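Local coordinates for protein putative thiosulfate sulfurtransferase YOR285W (Saccharomyces cerevisiae, PDB 3D1P) that transfers sulfur from thiosulfate to glutathione, forming S-sulfanylglutathione and sulfite in mitochondrial hydrogen sulfide metabolism, at residues A[109-113]-A[114-118]. Numbering follows the deposited sequence.
Sequences KVASS and HGYSN
The Ala-111 methyl sits above the plane of the Tyr-116 ring, off its CG-CD2 side, with CB 3.8 Å from CD2. Tyr-116 CG lies anti to the carbonyl carbon (chi1 -72°), which sets the ring beside Ala-111. Ala-111 O lies near the ring plane, at its CG-CD2 edge. The same oxygen accepts two backbone bonds, from His-114 N at 3.0 Å and from Tyr-116 N at 3.1 Å. The two donors approach from opposite faces of the carbonyl plane, so the chain is gripped as it turns off the helix. Gly-115 takes a positive phi (98°), where a side chain would press on the preceding carbonyl oxygen. One water bridges Ser-112 O and Gly-115 N, 2.8 Å from each. It replaces the inner bond of a Schellman motif, so the turn is Schellman-like. Ser-112 CA makes a nearly straight CH...O contact with Tyr-116 O, at 3.4 Å. Tyr-116 OH is hydrogen-bonded to Pro-88 O. Replacing Tyr-116 by an alanine would probably open a gap beside Ala-111 and leave Pro-88 O without its hydroxyl partner. In this rhodanese domain the turn follows helix 102-112 and leads into strand 119-121 of the parallel sheet. Ala-111 and Tyr-116 touch Phe-96 and Leu-94 of strand 93-97, respectively.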
loop_
_atom_site.group_PDB
_atom_site.type_symbol
_atom_site.label_atom_id
_atom_site.label_comp_id
_atom_site.label_asym_id
_atom_site.label_seq_id
_atom_site.Cartn_x
_atom_site.Cartn_y
_atom_site.Cartn_z
ATOM N N LYS A 109 -10.106 -3.065 -2.178
ATOM C CA LYS A 109 -11.459 -3.115 -2.732
ATOM C C LYS A 109 -11.984 -1.727 -3.024
ATOM O O LYS A 109 -12.671 -1.510 -4.038
ATOM C CB LYS A 109 -12.391 -3.848 -1.788
ATOM C CG LYS A 109 -12.186 -5.353 -1.815
ATOM C CD LYS A 109 -12.950 -6.127 -0.755
ATOM C CE LYS A 109 -12.830 -7.634 -0.987
ATOM N NZ LYS A 109 -13.218 -8.527 0.150
ATOM N N VAL A 110 -11.706 -0.758 -2.136
ATOM C CA VAL A 110 -12.116 0.616 -2.408
ATOM C C VAL A 110 -11.450 1.108 -3.690
ATOM O O VAL A 110 -12.098 1.654 -4.576
ATOM C CB VAL A 110 -11.792 1.553 -1.223
ATOM C CG1 VAL A 110 -12.177 2.995 -1.579
ATOM C CG2 VAL A 110 -12.495 1.098 0.050
ATOM N N ALA A 111 -10.139 0.928 -3.791
ATOM C CA ALA A 111 -9.438 1.440 -4.962
ATOM C C ALA A 111 -9.922 0.781 -6.261
ATOM O O ALA A 111 -10.175 1.451 -7.258
ATOM C CB ALA A 111 -7.909 1.239 -4.782
ATOM N N SER A 112 -10.049 -0.537 -6.232
ATOM C CA SER A 112 -10.404 -1.267 -7.441
ATOM C C SER A 112 -11.819 -0.918 -7.908
ATOM O O SER A 112 -12.086 -0.998 -9.093
ATOM C CB SER A 112 -10.223 -2.781 -7.254
ATOM O OG SER A 112 -11.128 -3.288 -6.286
ATOM N N SER A 113 -12.694 -0.505 -6.986
ATOM C CA SER A 113 -14.062 -0.057 -7.248
ATOM C C SER A 113 -14.151 1.415 -7.644
ATOM O O SER A 113 -15.243 1.893 -7.955
ATOM C CB SER A 113 -14.910 -0.232 -5.975
ATOM O OG SER A 113 -15.117 -1.596 -5.668
ATOM N N HIS A 114 -13.048 2.147 -7.548
ATOM C CA HIS A 114 -13.005 3.571 -7.821
ATOM C C HIS A 114 -11.898 3.952 -8.774
ATOM O O HIS A 114 -11.226 4.963 -8.619
ATOM C CB HIS A 114 -12.955 4.401 -6.518
ATOM C CG HIS A 114 -14.156 4.191 -5.671
ATOM N ND1 HIS A 114 -15.297 4.958 -5.624
ATOM C CD2 HIS A 114 -14.343 3.172 -4.808
ATOM C CE1 HIS A 114 -16.127 4.411 -4.742
ATOM N NE2 HIS A 114 -15.567 3.331 -4.238
ATOM N N GLY A 115 -11.749 3.156 -9.830
ATOM C CA GLY A 115 -10.952 3.581 -10.955
ATOM C C GLY A 115 -9.526 3.106 -11.037
ATOM O O GLY A 115 -8.824 3.474 -11.998
ATOM N N TYR A 116 -9.092 2.255 -10.095
ATOM C CA TYR A 116 -7.757 1.712 -10.156
ATOM C C TYR A 116 -7.864 0.300 -10.708
ATOM O O TYR A 116 -8.270 -0.623 -10.019
ATOM C CB TYR A 116 -7.101 1.665 -8.765
ATOM C CG TYR A 116 -6.734 3.028 -8.261
ATOM C CD1 TYR A 116 -5.472 3.533 -8.497
ATOM C CD2 TYR A 116 -7.646 3.827 -7.550
ATOM C CE1 TYR A 116 -5.080 4.797 -8.041
ATOM C CE2 TYR A 116 -7.273 5.078 -7.099
ATOM C CZ TYR A 116 -5.995 5.562 -7.338
ATOM O OH TYR A 116 -5.650 6.802 -6.832
ATOM N N SER A 117 -7.450 0.125 -11.959
ATOM C CA SER A 117 -7.545 -1.139 -12.677
ATOM C C SER A 117 -6.369 -2.064 -12.407
ATOM O O SER A 117 -6.428 -3.220 -12.809
ATOM C CB SER A 117 -7.644 -0.904 -14.186
ATOM O OG SER A 117 -6.458 -0.393 -14.729
ATOM N N ASN A 118 -5.280 -1.543 -11.797
ATOM C CA ASN A 118 -4.063 -2.340 -11.583
ATOM C C ASN A 118 -3.739 -2.288 -10.097
ATOM O O ASN A 118 -3.084 -1.357 -9.619
ATOM C CB ASN A 118 -2.890 -1.852 -12.401
ATOM C CG ASN A 118 -1.771 -2.862 -12.402
ATOM O OD1 ASN A 118 -1.810 -3.836 -11.646
ATOM N ND2 ASN A 118 -0.742 -2.631 -13.180
HETATM O O HOH W 1 -13.194 0.968 -10.820
HETATM O O HOH W 2 -11.029 -2.344 -11.309
#